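Local coordinates for PUA domain-containing protein (Thermoplasma acidophilum DSM 1728, PDB 1Q7H) that is of unknown function but, as a PUA domain protein, probably binds RNA and may act in translation initiation, at residues P81-G86 with Y115-G120; S87-P92 with I107-S112; F51-L56 with D146-A151; T27-E32 with N64-S69; A12-E17 with S40-G45. One frame throughout, in Å; residues are numbered along the deposited sequence.

Contact 1 (P81-G86 with Y115-G120)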
# COMPACT_ATOMS: atom_id res chain seq x y z
N PRO A 81 9.41 13.17 -0.62
CA PRO A 81 8.70 14.11 0.26
C PRO A 81 7.25 14.41 -0.17
O PRO A 81 6.37 14.56 0.66
CB PRO A 81 9.57 15.37 0.22
CG PRO A 81 10.94 14.85 -0.15
CD PRO A 81 10.64 13.78 -1.17
N HIS A 82 7.01 14.51 -1.47
CA HIS A 82 5.66 14.81 -1.92
C HIS A 82 4.78 13.57 -1.90
O HIS A 82 3.58 13.65 -1.62
CB HIS A 82 5.74 15.47 -3.31
CG HIS A 82 6.71 16.61 -3.35
ND1 HIS A 82 6.64 17.69 -2.48
CD2 HIS A 82 7.86 16.78 -4.04
CE1 HIS A 82 7.70 18.45 -2.63
NE2 HIS A 82 8.47 17.92 -3.57
N ILE A 83 5.37 12.42 -2.17
CA ILE A 83 4.61 11.19 -2.13
C ILE A 83 4.19 11.01 -0.67
O ILE A 83 3.08 10.58 -0.38
CB ILE A 83 5.45 9.99 -2.60
CG1 ILE A 83 5.75 10.12 -4.11
CG2 ILE A 83 4.74 8.69 -2.28
CD1 ILE A 83 4.52 10.25 -4.99
N LEU A 84 5.09 11.35 0.26
CA LEU A 84 4.78 11.23 1.68
C LEU A 84 3.59 12.09 2.07
O LEU A 84 2.96 11.86 3.10
CB LEU A 84 5.99 11.59 2.54
CG LEU A 84 6.99 10.43 2.63
CD1 LEU A 84 8.31 10.90 3.22
CD2 LEU A 84 6.37 9.33 3.49
N ASN A 85 3.28 13.08 1.23
CA ASN A 85 2.16 13.97 1.47
C ASN A 85 0.94 13.65 0.60
O ASN A 85 -0.01 14.41 0.57
CB ASN A 85 2.57 15.43 1.24
CG ASN A 85 3.51 15.94 2.30
OD1 ASN A 85 3.38 15.59 3.47
ND2 ASN A 85 4.46 16.77 1.91
N GLY A 86 0.98 12.52 -0.10
CA GLY A 86 -0.16 12.12 -0.92
C GLY A 86 -0.21 12.62 -2.36
O GLY A 86 -1.20 12.44 -3.05
N TYR A 115 12.73 1.46 2.38
CA TYR A 115 11.44 1.45 3.06
C TYR A 115 10.28 1.95 2.20
O TYR A 115 10.46 2.79 1.32
CB TYR A 115 11.52 2.26 4.37
CG TYR A 115 12.01 3.67 4.20
CD1 TYR A 115 11.13 4.70 3.88
CD2 TYR A 115 13.37 3.96 4.29
CE1 TYR A 115 11.60 5.99 3.65
CE2 TYR A 115 13.85 5.24 4.06
CZ TYR A 115 12.95 6.25 3.73
OH TYR A 115 13.43 7.51 3.42
N PHE A 116 9.09 1.42 2.46
CA PHE A 116 7.89 1.79 1.72
C PHE A 116 7.26 3.06 2.27
O PHE A 116 7.27 3.30 3.48
CB PHE A 116 6.89 0.63 1.74
CG PHE A 116 7.30 -0.51 0.84
CD1 PHE A 116 6.93 -0.51 -0.50
CD2 PHE A 116 8.12 -1.53 1.31
CE1 PHE A 116 7.37 -1.51 -1.36
CE2 PHE A 116 8.57 -2.53 0.46
CZ PHE A 116 8.19 -2.52 -0.88
N ILE A 117 6.71 3.87 1.37
CA ILE A 117 6.13 5.14 1.77
C ILE A 117 4.68 5.37 1.38
O ILE A 117 4.04 6.26 1.92
CB ILE A 117 6.98 6.29 1.22
CG1 ILE A 117 7.01 6.20 -0.31
CG2 ILE A 117 8.39 6.22 1.81
CD1 ILE A 117 7.88 7.27 -0.98
N ALA A 118 4.15 4.58 0.45
CA ALA A 118 2.76 4.77 0.07
C ALA A 118 2.19 3.62 -0.73
O ALA A 118 2.92 2.72 -1.17
CB ALA A 118 2.62 6.06 -0.75
N VAL A 119 0.87 3.63 -0.87
CA VAL A 119 0.17 2.65 -1.67
C VAL A 119 -0.47 3.47 -2.78
O VAL A 119 -0.97 4.57 -2.55
CB VAL A 119 -0.94 1.92 -0.89
CG1 VAL A 119 -1.67 0.92 -1.83
CG2 VAL A 119 -0.34 1.18 0.28
N GLY A 120 -0.42 2.95 -4.00
CA GLY A 120 -1.01 3.68 -5.10
C GLY A 120 -1.81 2.78 -6.03
O GLY A 120 -1.89 1.57 -5.84
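Leu84 and Ile117 bring the two backbones to their closest approach, 6.2 Å between their CA atoms, where the end of helix 80-83 passes beside strand 116-122. The helix stops in a Schellman motif: Gly86, at positive phi, is the C-prime residue, its N bonded to Ile83 O, while Ser87 N reaches back to His82 O. The strand is irregular too, since Ile117 and Ala118 both pair with Val109 of strand 106-111 in a classic beta bulge. That bulge turns two successive side chains toward the helix end, and the end of this short helix of the PUA domain packs on them, against strand 116-122 of the mixed sheet. Ile83 sends CG2 between them, 3.7 Å from Ile117 CD1 and equally 3.7 Å from Ala118 CB; with CG2 anti to the backbone N, the longer CG1 branch runs off from the strand. Leu84 comes across Ile117, its CD2 resting 3.8 Å from Ile117 CB, and Ile83 too crosses Ile117 at about a right angle. Ile117 holds CG1 between its backbone N and carbonyl carbon (chi1 60°), and from there the extended chain carries CD1 up to Ile83. Cutting Ile117 back to an alanine would probably strip Ile83 CG2 of one of its two neighbours and open a gap under the helix end. Leu84 also packs on Pro144, while Val109 lies against Ile117 within the sheet.

Contact 2 (S87-P92 with I107-S112); sequences SDLFAP and IFVKSS
Leu89 reaches across to Ile107 and Val109 through a single methyl, CD2, and the link between the segments is wholly apolar. That methyl lies 4.3 Å from Val109 CG2 and 4.4 Å from Ile107 CD1, near enough to both methyls for loose van der Waals contact. The backbones stay well apart, with 9.2 Å between the CA atoms of Leu89 and Val109, and no hydrogen bond joins them. Leu89 has CG anti to the backbone N (chi1 171°), which extends the side chain toward strand 106-111. In the fold the two strands belong to one mixed sheet of the PUA domain but are not neighbours in it: 136-142 and 116-122 come between them in strand order. Their side chains therefore meet across the inside of the curved sheet, as in the pseudobarrel known for PUA domains. Val75 of strand 72-75 adds to this core, packing on both Leu89 and Val109, and Ala138 packs on Ile107. On the 87-92 side, polar bonds lie just before strand 89-90. Ser87 OG donates to Asp88 O at 2.8 Å, in the carbonyl plane and on a lone pair, while the Asp88 carboxylate forms a salt bridge with Lys136 through OD2.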
# COMPACT_ATOMS: atom_id res chain seq x y z
N SER A 87 0.85 13.26 -2.82
CA SER A 87 0.90 13.75 -4.19
C SER A 87 0.81 12.58 -5.17
O SER A 87 1.21 11.47 -4.83
CB SER A 87 2.23 14.45 -4.42
OG SER A 87 2.50 14.52 -5.80
N ASP A 88 0.28 12.84 -6.36
CA ASP A 88 0.23 11.80 -7.38
C ASP A 88 1.69 11.49 -7.71
O ASP A 88 2.58 12.29 -7.43
CB ASP A 88 -0.45 12.28 -8.68
CG ASP A 88 -1.93 12.55 -8.52
OD1 ASP A 88 -2.65 11.76 -7.88
OD2 ASP A 88 -2.39 13.57 -9.09
N LEU A 89 1.93 10.34 -8.32
CA LEU A 89 3.29 9.94 -8.68
C LEU A 89 3.50 10.12 -10.18
O LEU A 89 2.78 9.53 -10.99
CB LEU A 89 3.53 8.48 -8.28
CG LEU A 89 4.82 7.82 -8.76
CD1 LEU A 89 6.02 8.60 -8.28
CD2 LEU A 89 4.86 6.37 -8.27
N PHE A 90 4.49 10.92 -10.55
CA PHE A 90 4.78 11.18 -11.95
C PHE A 90 5.98 10.37 -12.43
O PHE A 90 6.95 10.19 -11.70
CB PHE A 90 4.98 12.68 -12.14
CG PHE A 90 3.73 13.47 -11.88
CD1 PHE A 90 2.75 13.59 -12.85
CD2 PHE A 90 3.48 14.00 -10.62
CE1 PHE A 90 1.53 14.21 -12.58
CE2 PHE A 90 2.26 14.63 -10.33
CZ PHE A 90 1.28 14.73 -11.32
N ALA A 91 5.90 9.89 -13.66
CA ALA A 91 6.94 9.05 -14.25
C ALA A 91 8.39 9.48 -14.10
O ALA A 91 9.26 8.64 -13.87
CB ALA A 91 6.62 8.80 -15.73
N PRO A 92 8.69 10.78 -14.23
CA PRO A 92 10.07 11.26 -14.11
C PRO A 92 10.72 10.92 -12.77
O PRO A 92 11.95 10.86 -12.66
CB PRO A 92 9.93 12.77 -14.28
CG PRO A 92 8.72 12.91 -15.11
CD PRO A 92 7.78 11.90 -14.52
N ILE A 107 -0.27 -0.49 -6.46
CA ILE A 107 1.18 -0.50 -6.41
C ILE A 107 1.68 -0.07 -5.04
O ILE A 107 0.99 0.64 -4.30
CB ILE A 107 1.81 0.42 -7.48
CG1 ILE A 107 1.40 1.88 -7.25
CG2 ILE A 107 1.40 -0.06 -8.86
CD1 ILE A 107 2.23 2.88 -8.01
N PHE A 108 2.88 -0.51 -4.71
CA PHE A 108 3.49 -0.23 -3.43
C PHE A 108 4.75 0.56 -3.68
O PHE A 108 5.71 0.05 -4.25
CB PHE A 108 3.73 -1.56 -2.73
CG PHE A 108 2.52 -2.44 -2.73
CD1 PHE A 108 1.36 -2.02 -2.10
CD2 PHE A 108 2.50 -3.63 -3.45
CE1 PHE A 108 0.18 -2.77 -2.18
CE2 PHE A 108 1.33 -4.39 -3.55
CZ PHE A 108 0.16 -3.96 -2.91
N VAL A 109 4.73 1.82 -3.26
CA VAL A 109 5.81 2.76 -3.47
C VAL A 109 6.87 2.75 -2.40
O VAL A 109 6.58 2.87 -1.22
CB VAL A 109 5.24 4.20 -3.56
CG1 VAL A 109 6.35 5.17 -3.94
CG2 VAL A 109 4.09 4.24 -4.56
N LYS A 110 8.13 2.62 -2.82
CA LYS A 110 9.22 2.61 -1.87
C LYS A 110 10.29 3.64 -2.20
O LYS A 110 10.47 4.04 -3.35
CB LYS A 110 9.87 1.23 -1.80
CG LYS A 110 10.38 0.74 -3.13
CD LYS A 110 11.20 -0.54 -2.97
CE LYS A 110 12.62 -0.24 -2.56
NZ LYS A 110 13.48 -1.45 -2.59
N SER A 111 10.99 4.07 -1.15
CA SER A 111 12.08 5.01 -1.28
C SER A 111 13.27 4.22 -1.82
O SER A 111 13.35 3.01 -1.65
CB SER A 111 12.44 5.56 0.11
OG SER A 111 13.78 6.01 0.15
N SER A 112 14.22 4.92 -2.45
CA SER A 112 15.41 4.25 -2.95
C SER A 112 16.21 3.70 -1.75
O SER A 112 17.12 2.88 -1.92
CB SER A 112 16.27 5.23 -3.75
OG SER A 112 16.76 6.26 -2.91

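Contact 3 (F51-L56 with D146-A151)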
# COMPACT_ATOMS: atom_id res chain seq x y z
N PHE A 51 -6.38 -1.75 5.69
CA PHE A 51 -7.56 -0.88 5.69
C PHE A 51 -8.58 -1.41 4.69
O PHE A 51 -8.22 -1.88 3.61
CB PHE A 51 -7.18 0.55 5.29
CG PHE A 51 -6.23 1.22 6.23
CD1 PHE A 51 -6.63 1.56 7.52
CD2 PHE A 51 -4.93 1.53 5.83
CE1 PHE A 51 -5.74 2.20 8.40
CE2 PHE A 51 -4.04 2.16 6.70
CZ PHE A 51 -4.45 2.50 7.99
N GLN A 52 -9.84 -1.32 5.07
CA GLN A 52 -10.93 -1.73 4.20
C GLN A 52 -11.58 -0.40 3.83
O GLN A 52 -12.38 0.14 4.58
CB GLN A 52 -11.92 -2.61 4.95
CG GLN A 52 -13.16 -3.02 4.17
CD GLN A 52 -12.86 -3.89 2.96
OE1 GLN A 52 -12.56 -3.39 1.88
NE2 GLN A 52 -12.94 -5.20 3.14
N ALA A 53 -11.19 0.16 2.69
CA ALA A 53 -11.73 1.43 2.22
C ALA A 53 -11.95 1.26 0.73
O ALA A 53 -11.21 1.80 -0.09
CB ALA A 53 -10.74 2.55 2.49
N GLY A 54 -12.98 0.50 0.38
CA GLY A 54 -13.26 0.22 -1.02
C GLY A 54 -12.60 -1.13 -1.23
O GLY A 54 -13.26 -2.17 -1.18
N ASP A 55 -11.29 -1.11 -1.43
CA ASP A 55 -10.53 -2.34 -1.59
C ASP A 55 -9.76 -2.52 -0.29
O ASP A 55 -9.73 -1.61 0.54
CB ASP A 55 -9.52 -2.22 -2.74
CG ASP A 55 -10.17 -2.00 -4.09
OD1 ASP A 55 -11.06 -2.80 -4.46
OD2 ASP A 55 -9.79 -1.03 -4.77
N LEU A 56 -9.17 -3.69 -0.10
CA LEU A 56 -8.37 -3.93 1.09
C LEU A 56 -6.99 -3.36 0.75
O LEU A 56 -6.35 -3.79 -0.20
CB LEU A 56 -8.27 -5.41 1.41
CG LEU A 56 -9.50 -6.02 2.08
CD1 LEU A 56 -9.32 -7.51 2.16
CD2 LEU A 56 -9.68 -5.41 3.46
N ASP A 146 -2.20 10.08 6.65
CA ASP A 146 -3.39 10.40 5.88
C ASP A 146 -4.65 10.18 6.72
O ASP A 146 -4.57 9.93 7.92
CB ASP A 146 -3.42 9.58 4.59
CG ASP A 146 -3.64 8.10 4.84
OD1 ASP A 146 -3.64 7.67 6.01
OD2 ASP A 146 -3.81 7.36 3.85
N GLU A 147 -5.82 10.27 6.10
CA GLU A 147 -7.08 10.10 6.81
C GLU A 147 -7.25 8.72 7.43
O GLU A 147 -7.82 8.58 8.51
CB GLU A 147 -8.26 10.40 5.89
CG GLU A 147 -8.15 9.78 4.50
CD GLU A 147 -9.47 9.76 3.75
OE1 GLU A 147 -10.16 10.81 3.71
OE2 GLU A 147 -9.82 8.70 3.19
N LEU A 148 -6.77 7.68 6.75
CA LEU A 148 -6.89 6.34 7.28
C LEU A 148 -6.11 6.20 8.58
O LEU A 148 -6.61 5.62 9.55
CB LEU A 148 -6.40 5.32 6.24
CG LEU A 148 -7.26 5.29 4.98
CD1 LEU A 148 -6.65 4.41 3.90
CD2 LEU A 148 -8.64 4.80 5.35
N ILE A 149 -4.90 6.74 8.62
CA ILE A 149 -4.08 6.66 9.82
C ILE A 149 -4.58 7.57 10.94
O ILE A 149 -4.48 7.22 12.11
CB ILE A 149 -2.59 6.98 9.48
CG1 ILE A 149 -1.91 5.70 8.98
CG2 ILE A 149 -1.84 7.55 10.70
CD1 ILE A 149 -0.51 5.92 8.49
N ARG A 150 -5.14 8.73 10.59
CA ARG A 150 -5.66 9.63 11.61
C ARG A 150 -6.93 9.04 12.19
O ARG A 150 -7.24 9.23 13.37
CB ARG A 150 -5.96 11.02 11.02
CG ARG A 150 -4.74 11.81 10.55
CD ARG A 150 -5.09 13.27 10.25
NE ARG A 150 -6.17 13.40 9.26
CZ ARG A 150 -5.98 13.46 7.94
NH1 ARG A 150 -4.76 13.41 7.42
NH2 ARG A 150 -7.03 13.55 7.13
N ALA A 151 -7.67 8.29 11.38
CA ALA A 151 -8.91 7.67 11.83
C ALA A 151 -8.67 6.39 12.64
O ALA A 151 -9.50 6.01 13.46
CB ALA A 151 -9.79 7.35 10.64
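Phe51 points its side chain from the end of strand 47-52 at Leu148 in the C-terminal helix 147-151. Its CB already touches the partner, 4.1 Å from Leu148 CD1. Beyond it, CG sits anti to the carbonyl carbon (chi1 -62°), and CD2 runs past the same methyl, Leu148 CD1, at 3.9 Å. The ring then slides under Leu148 CB, which stands over its face 3.7 Å from the centroid and only 6° off the normal, a well-centred CH-pi contact. Farther along the ring, CE1 comes to 3.7 Å from Leu148 O, and the tip, CZ, is 4.2 Å from Ile149 CG1. This joins the two parts of the protein: the strand belongs to the antiparallel sheet of the DUF1947 region, and the helix follows the last strand of the PUA sheet, so the chain's C-terminal end packs back on the N-terminal sheet. His142, on strand 136-142, meets Phe51 edge-to-face and continues that junction. Ala53 adds a smaller contact, CB to Leu148 CD2. The helix is fixed at its start by Asp146, the N-cap residue: OD1 accepts from Ile149 N at 3.0 Å, nearly along the C-O axis and with a 165° angle at the hydrogen, while OD2 takes the N-H of Phe143.

Contact 4 (T27-E32 with N64-S69); sequences TGESLE and NYRNPS
Glu29 and Tyr65 approach from opposite directions and meet at Tyr65 OH, which donates to Glu29 OE2 at 2.6 Å. The carboxylate stands steeply to the ring, their planes 78° apart, yet OE2 lies at the ring's edge near its plane. The hydroxyl arrives on the syn side of OE2, 23° out of the carboxylate plane. Tyr65 holds CG anti to its backbone N (chi1 166°), which swings the ring out from the end of helix 60-65 toward the loop, and Glu29 bends at chi2. Arg66 folds against the tyrosine: its CG lies over one face of the Tyr65 ring, and Tyr65 CE1 in turn lies 3.5 Å above the guanidinium plane. The guanidinium makes no direct salt bridge with Glu29, since OE2 is 4.5 Å from Arg66 NH2 and well out of its plane. Water spans this distance instead: one in the guanidinium plane accepts from Arg66 NE at 2.8 Å and lies 2.6 Å from Glu29 OE2, to which it can donate. A second water joins Arg66 NH2 and OE2 only weakly. The nearby arginine would be expected to favour the acid's negative charge. This surface contact ties the loop between helix 9-20 and strand 32-35 to the end of helix 60-65, with Glu29 O held by Trp16 NE1 of helix 9-20 and Glu29 also packing on Ile44 of strand 40-44.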
# COMPACT_ATOMS: atom_id res chain seq x y z
N THR A 27 0.24 -14.70 7.32
CA THR A 27 -0.45 -15.93 7.67
C THR A 27 -0.18 -16.27 9.12
O THR A 27 0.96 -16.22 9.57
CB THR A 27 0.03 -17.09 6.78
OG1 THR A 27 -0.42 -16.89 5.44
CG2 THR A 27 -0.49 -18.42 7.30
N GLY A 28 -1.23 -16.58 9.87
CA GLY A 28 -1.07 -16.92 11.27
C GLY A 28 -1.14 -15.76 12.25
O GLY A 28 -1.24 -15.98 13.46
N GLU A 29 -1.09 -14.53 11.76
CA GLU A 29 -1.16 -13.37 12.64
C GLU A 29 -2.61 -13.11 13.08
O GLU A 29 -3.52 -13.09 12.25
CB GLU A 29 -0.63 -12.13 11.91
CG GLU A 29 0.75 -12.32 11.29
CD GLU A 29 1.87 -11.74 12.14
OE1 GLU A 29 1.60 -11.27 13.27
OE2 GLU A 29 3.03 -11.75 11.66
N SER A 30 -2.83 -12.94 14.38
CA SER A 30 -4.18 -12.68 14.85
C SER A 30 -4.45 -11.20 14.63
O SER A 30 -3.55 -10.38 14.76
CB SER A 30 -4.35 -13.06 16.32
OG SER A 30 -3.46 -12.35 17.15
N LEU A 31 -5.69 -10.87 14.30
CA LEU A 31 -6.06 -9.50 14.00
C LEU A 31 -7.21 -8.91 14.82
O LEU A 31 -8.13 -9.63 15.23
CB LEU A 31 -6.45 -9.41 12.52
CG LEU A 31 -5.48 -10.02 11.49
CD1 LEU A 31 -6.16 -10.13 10.14
CD2 LEU A 31 -4.22 -9.16 11.39
N GLU A 32 -7.15 -7.61 15.07
CA GLU A 32 -8.22 -6.92 15.77
C GLU A 32 -8.83 -6.02 14.71
O GLU A 32 -8.10 -5.47 13.88
CB GLU A 32 -7.71 -6.03 16.89
CG GLU A 32 -6.98 -6.74 17.99
CD GLU A 32 -6.58 -5.78 19.08
OE1 GLU A 32 -7.42 -5.49 19.96
OE2 GLU A 32 -5.43 -5.30 19.03
N ASN A 64 6.11 -2.22 5.50
CA ASN A 64 7.46 -2.23 6.04
C ASN A 64 7.72 -3.38 7.00
O ASN A 64 8.86 -3.71 7.27
CB ASN A 64 7.77 -0.89 6.69
CG ASN A 64 7.95 0.22 5.66
OD1 ASN A 64 7.22 1.22 5.64
ND2 ASN A 64 8.94 0.03 4.79
N TYR A 65 6.65 -3.99 7.49
CA TYR A 65 6.76 -5.12 8.40
C TYR A 65 6.88 -6.42 7.58
O TYR A 65 7.66 -7.31 7.92
CB TYR A 65 5.52 -5.18 9.30
CG TYR A 65 5.35 -6.47 10.07
CD1 TYR A 65 6.40 -7.01 10.81
CD2 TYR A 65 4.12 -7.14 10.07
CE1 TYR A 65 6.23 -8.18 11.55
CE2 TYR A 65 3.95 -8.31 10.81
CZ TYR A 65 5.00 -8.82 11.55
OH TYR A 65 4.85 -9.98 12.28
N ARG A 66 6.12 -6.51 6.50
CA ARG A 66 6.13 -7.69 5.63
C ARG A 66 6.07 -7.20 4.19
O ARG A 66 4.98 -7.01 3.64
CB ARG A 66 4.91 -8.57 5.94
CG ARG A 66 4.99 -9.30 7.26
CD ARG A 66 5.98 -10.45 7.16
NE ARG A 66 6.20 -11.12 8.44
CZ ARG A 66 7.21 -10.85 9.26
NH1 ARG A 66 8.10 -9.91 8.96
NH2 ARG A 66 7.34 -11.55 10.38
N ASN A 67 7.24 -7.00 3.58
CA ASN A 67 7.31 -6.49 2.21
C ASN A 67 6.51 -7.28 1.19
O ASN A 67 6.40 -8.49 1.27
CB ASN A 67 8.76 -6.46 1.69
CG ASN A 67 9.68 -5.56 2.50
OD1 ASN A 67 9.25 -4.66 3.22
ND2 ASN A 67 10.97 -5.79 2.36
N PRO A 68 5.90 -6.58 0.22
CA PRO A 68 5.14 -7.29 -0.81
C PRO A 68 6.22 -7.82 -1.76
O PRO A 68 7.37 -7.35 -1.71
CB PRO A 68 4.32 -6.17 -1.46
CG PRO A 68 5.20 -4.98 -1.31
CD PRO A 68 5.64 -5.14 0.14
N SER A 69 5.88 -8.77 -2.61
CA SER A 69 6.85 -9.32 -3.55
C SER A 69 6.55 -8.93 -4.99
O SER A 69 7.27 -9.31 -5.90
CB SER A 69 6.91 -10.85 -3.44
OG SER A 69 5.65 -11.42 -3.74
O HOH W 1 4.25 -12.71 9.58
O HOH W 2 5.72 -13.91 12.20

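Contact 5 (A12-E17 with S40-G45)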
# COMPACT_ATOMS: atom_id res chain seq x y z
N ALA A 12 -9.72 -14.00 10.04
CA ALA A 12 -8.34 -13.57 9.81
C ALA A 12 -7.81 -14.18 8.52
O ALA A 12 -7.21 -13.49 7.70
CB ALA A 12 -7.45 -13.98 10.97
N LYS A 13 -8.05 -15.47 8.34
CA LYS A 13 -7.57 -16.17 7.16
C LYS A 13 -7.94 -15.44 5.87
O LYS A 13 -7.14 -15.39 4.94
CB LYS A 13 -8.13 -17.59 7.13
CG LYS A 13 -7.54 -18.47 6.03
CD LYS A 13 -8.17 -19.86 6.07
CE LYS A 13 -7.64 -20.75 4.96
NZ LYS A 13 -6.17 -21.00 5.08
N ARG A 14 -9.14 -14.88 5.81
CA ARG A 14 -9.56 -14.17 4.61
C ARG A 14 -8.63 -12.99 4.34
O ARG A 14 -8.27 -12.72 3.19
CB ARG A 14 -11.00 -13.65 4.76
CG ARG A 14 -11.48 -12.87 3.55
CD ARG A 14 -12.92 -12.42 3.70
NE ARG A 14 -13.07 -11.36 4.68
CZ ARG A 14 -12.99 -10.06 4.40
NH1 ARG A 14 -12.77 -9.67 3.15
NH2 ARG A 14 -13.16 -9.17 5.36
N ILE A 15 -8.26 -12.27 5.39
CA ILE A 15 -7.39 -11.13 5.25
C ILE A 15 -5.97 -11.58 4.88
O ILE A 15 -5.31 -10.94 4.08
CB ILE A 15 -7.35 -10.29 6.54
CG1 ILE A 15 -8.78 -9.92 6.95
CG2 ILE A 15 -6.53 -9.04 6.33
CD1 ILE A 15 -9.53 -9.14 5.89
N TRP A 16 -5.52 -12.70 5.46
CA TRP A 16 -4.18 -13.20 5.14
C TRP A 16 -4.10 -13.53 3.66
O TRP A 16 -3.11 -13.20 2.99
CB TRP A 16 -3.85 -14.47 5.92
CG TRP A 16 -3.97 -14.37 7.41
CD1 TRP A 16 -3.91 -13.23 8.17
CD2 TRP A 16 -4.14 -15.46 8.33
NE1 TRP A 16 -4.04 -13.55 9.51
CE2 TRP A 16 -4.18 -14.91 9.63
CE3 TRP A 16 -4.27 -16.84 8.17
CZ2 TRP A 16 -4.35 -15.69 10.77
CZ3 TRP A 16 -4.43 -17.63 9.31
CH2 TRP A 16 -4.47 -17.05 10.59
N GLU A 17 -5.14 -14.18 3.16
CA GLU A 17 -5.20 -14.58 1.77
C GLU A 17 -5.25 -13.38 0.84
O GLU A 17 -4.65 -13.38 -0.22
CB GLU A 17 -6.40 -15.49 1.52
CG GLU A 17 -6.42 -16.74 2.38
CD GLU A 17 -7.67 -17.58 2.15
OE1 GLU A 17 -8.76 -17.00 1.97
OE2 GLU A 17 -7.56 -18.83 2.16
N SER A 40 -12.80 0.25 7.71
CA SER A 40 -12.48 -0.58 8.86
C SER A 40 -10.98 -0.81 8.80
O SER A 40 -10.36 -0.68 7.74
CB SER A 40 -13.20 -1.92 8.77
OG SER A 40 -14.60 -1.73 8.65
N ALA A 41 -10.38 -1.16 9.93
CA ALA A 41 -8.95 -1.41 9.96
C ALA A 41 -8.65 -2.66 10.75
O ALA A 41 -9.32 -2.95 11.74
CB ALA A 41 -8.21 -0.21 10.58
N TYR A 42 -7.66 -3.41 10.29
CA TYR A 42 -7.23 -4.62 10.96
C TYR A 42 -5.85 -4.33 11.56
O TYR A 42 -4.91 -3.95 10.86
CB TYR A 42 -7.16 -5.76 9.95
CG TYR A 42 -8.50 -6.04 9.31
CD1 TYR A 42 -9.37 -6.99 9.86
CD2 TYR A 42 -8.93 -5.33 8.18
CE1 TYR A 42 -10.63 -7.22 9.30
CE2 TYR A 42 -10.18 -5.55 7.62
CZ TYR A 42 -11.03 -6.50 8.18
OH TYR A 42 -12.28 -6.70 7.65
N TYR A 43 -5.76 -4.49 12.88
CA TYR A 43 -4.55 -4.22 13.63
C TYR A 43 -3.77 -5.48 13.99
O TYR A 43 -4.36 -6.55 14.19
CB TYR A 43 -4.88 -3.53 14.95
CG TYR A 43 -5.46 -2.13 14.87
CD1 TYR A 43 -4.74 -1.03 15.33
CD2 TYR A 43 -6.74 -1.91 14.36
CE1 TYR A 43 -5.27 0.25 15.28
CE2 TYR A 43 -7.29 -0.63 14.32
CZ TYR A 43 -6.54 0.44 14.78
OH TYR A 43 -7.07 1.71 14.73
N ILE A 44 -2.45 -5.34 14.05
CA ILE A 44 -1.56 -6.40 14.48
C ILE A 44 -0.71 -5.69 15.52
O ILE A 44 -0.10 -4.66 15.24
CB ILE A 44 -0.63 -6.93 13.37
CG1 ILE A 44 -1.44 -7.74 12.35
CG2 ILE A 44 0.43 -7.84 13.98
CD1 ILE A 44 -0.60 -8.30 11.20
N GLY A 45 -0.72 -6.19 16.75
CA GLY A 45 0.06 -5.57 17.80
C GLY A 45 -0.16 -4.08 18.01
O GLY A 45 0.80 -3.34 18.19
O HOH W 3 -13.27 -6.38 5.25
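Ile15 lays CD1 over a face of the Tyr42 ring, where helix 9-20 packs on the antiparallel sheet of the DUF1947 region through strand 40-44. The methyl is 4.0 Å from the ring centroid and 20° off its normal, a CH-pi contact displaced toward the hydroxyl end, with CZ its nearest ring atom at 3.8 Å. Ile15 CG1 follows behind, near Tyr42 CE1. Next comes Arg14, whose chain, bent at chi3 (71°), brings the guanidinium back over Ile15 CD1, so that this methyl touches a face of each of two flat groups. Their planes stand 73° apart. Replacing Tyr42 by an alanine would probably leave Ile15 CD1 without the ring it rests on and the guanidinium's water without its second partner. Further out, Val50 packs on Ile15, and Val33 of strand 32-35 on Tyr42. Where the polar ends meet, one water accepts from Arg14 NH2 at 2.8 Å and sits 2.6 Å from Tyr42 OH.

Contacts 1, 2 and 5 are buried, contact 3 partly so, and contact 4 lies at the surface. Contacts 1 and 2 share the PUA sheet, since strands 116-122 and 106-111 are neighbours in it, and both rely on aliphatic side chains alone. Contacts 3 and 5 reach adjacent strands of the N-terminal sheet, and each sets an aliphatic group over an aromatic face. Contact 5 adds a water-bridged polar rim, whereas contact 4 is polar throughout and, about 8 Å from it between centres, shares Trp16 as a link. Contact 3 packs the C-terminal helix, which follows the PUA sheet, on the N-terminal sheet; Pro68 of contact 4 also touches Phe108 and Phe116 on the PUA side.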